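Local coordinates for phosphotransferase system, HPr-related proteins (Thermoanaerobacter tengcongensis, PDB 3LE1), which probably serves as the general, non-sugar-specific phosphocarrier of the phosphoenolpyruvate-dependent sugar phosphotransferase system, at residues T25-S30 against N43-M48. Sequence-based numbering, arbitrary orientation.
Sequences TASKFS and NAKSIM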
# COMPACT_ATOMS: atom_id res chain seq x y z
N THR A 25 -4.58 -3.90 -6.29
CA THR A 25 -4.16 -5.08 -5.57
C THR A 25 -4.85 -5.14 -4.20
O THR A 25 -5.38 -6.19 -3.81
CB THR A 25 -2.63 -5.13 -5.44
OG1 THR A 25 -2.05 -5.21 -6.75
CG2 THR A 25 -2.18 -6.32 -4.62
N ALA A 26 -4.85 -4.02 -3.48
CA ALA A 26 -5.52 -3.97 -2.18
C ALA A 26 -6.97 -4.36 -2.33
O ALA A 26 -7.53 -5.07 -1.49
CB ALA A 26 -5.41 -2.57 -1.58
N SER A 27 -7.59 -3.90 -3.41
CA SER A 27 -9.01 -4.12 -3.63
C SER A 27 -9.34 -5.58 -3.97
O SER A 27 -10.50 -5.95 -4.02
CB SER A 27 -9.54 -3.17 -4.72
OG SER A 27 -9.46 -1.81 -4.31
N LYS A 28 -8.33 -6.40 -4.20
CA LYS A 28 -8.56 -7.83 -4.42
C LYS A 28 -8.97 -8.56 -3.14
O LYS A 28 -9.50 -9.67 -3.19
CB LYS A 28 -7.32 -8.50 -5.00
CG LYS A 28 -6.90 -7.95 -6.34
CD LYS A 28 -6.07 -8.96 -7.10
CE LYS A 28 -4.73 -9.16 -6.46
NZ LYS A 28 -3.76 -9.67 -7.47
N PHE A 29 -8.72 -7.93 -2.00
CA PHE A 29 -8.93 -8.59 -0.70
C PHE A 29 -10.11 -8.03 0.08
O PHE A 29 -10.49 -6.86 -0.08
CB PHE A 29 -7.64 -8.53 0.12
CG PHE A 29 -6.47 -9.19 -0.56
CD1 PHE A 29 -6.23 -10.54 -0.37
CD2 PHE A 29 -5.63 -8.48 -1.41
CE1 PHE A 29 -5.17 -11.17 -0.99
CE2 PHE A 29 -4.56 -9.10 -2.05
CZ PHE A 29 -4.33 -10.45 -1.84
N SER A 30 -10.71 -8.86 0.93
CA SER A 30 -11.90 -8.46 1.68
C SER A 30 -11.57 -7.61 2.91
O SER A 30 -12.38 -6.80 3.35
CB SER A 30 -12.71 -9.68 2.12
OG SER A 30 -11.90 -10.61 2.80
N ASN A 43 -7.24 4.71 3.88
CA ASN A 43 -7.74 3.47 3.29
C ASN A 43 -6.94 3.15 2.02
O ASN A 43 -6.83 3.97 1.12
CB ASN A 43 -9.23 3.64 2.98
CG ASN A 43 -9.86 2.40 2.38
OD1 ASN A 43 -9.18 1.45 2.01
ND2 ASN A 43 -11.19 2.43 2.25
N ALA A 44 -6.36 1.95 1.97
CA ALA A 44 -5.51 1.57 0.84
C ALA A 44 -6.30 1.32 -0.44
O ALA A 44 -5.73 1.25 -1.53
CB ALA A 44 -4.68 0.35 1.19
N LYS A 45 -7.61 1.17 -0.30
CA LYS A 45 -8.52 0.96 -1.43
C LYS A 45 -9.03 2.30 -1.97
O LYS A 45 -9.83 2.32 -2.90
CB LYS A 45 -9.69 0.07 -1.01
CG LYS A 45 -9.29 -1.35 -0.60
CD LYS A 45 -10.45 -2.12 0.02
CE LYS A 45 -9.99 -3.50 0.49
NZ LYS A 45 -11.11 -4.36 0.94
N SER A 46 -8.58 3.41 -1.37
CA SER A 46 -9.00 4.75 -1.79
C SER A 46 -7.89 5.53 -2.49
O SER A 46 -6.89 5.90 -1.88
CB SER A 46 -9.55 5.55 -0.60
OG SER A 46 -9.62 6.94 -0.90
N ILE A 47 -8.10 5.78 -3.78
CA ILE A 47 -7.13 6.51 -4.59
C ILE A 47 -6.96 7.95 -4.10
O ILE A 47 -5.86 8.48 -4.11
CB ILE A 47 -7.53 6.51 -6.09
CG1 ILE A 47 -6.33 6.93 -6.96
CG2 ILE A 47 -8.73 7.41 -6.33
CD1 ILE A 47 -5.07 6.14 -6.68
N MET A 48 -8.05 8.59 -3.68
CA MET A 48 -7.94 9.94 -3.12
C MET A 48 -7.07 9.92 -1.85
O MET A 48 -6.24 10.80 -1.65
CB MET A 48 -9.32 10.52 -2.82
CG MET A 48 -9.29 11.93 -2.22
SD MET A 48 -10.92 12.57 -1.79
CE MET A 48 -10.49 14.24 -1.31
O HOH W 1 -12.28 -4.46 -1.90
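The type I turn Ala-26 to Phe-29, at the C-terminal end of helix 16-26, is gripped by the side chain of Lys-45, which reaches across from the link between strand 40-43 and helix 47-53. Its chain runs extended beyond CG (chi3 -177°), laying the methylenes alongside the turn. CG passes 3.7 Å from Ser-27 OG, a hydroxyl hydrogen-bonded to Val-23 O one helical turn back. Further along, CE of Lys-45 lies 3.5 Å from Ala-26 O. At the tip, NZ donates to Phe-29 O at 2.8 Å, approaching 24° off the carbonyl plane. The ammonium also hydrogen-bonds to Ser-31 O and, through a water 3.1 Å from NZ, to Ser-27 O, so two backbone carbonyls hold it directly and a third through water. In the open-faced beta-sandwich of HPr, with helices packed on one side of a four-stranded antiparallel sheet, this grip ties the end of helix 16-26 to the exit of edge strand 40-43. Next to the lysine chain, Ala-26 CB meets Ala-44 CB at 4.1 Å, both methyls also resting on Ile-33 of strand 32-37. An Asx turn shapes the lysine's own backbone: Asn-43 OD1 accepts from Lys-45 N at 2.8 Å, the donor standing above the amide plane.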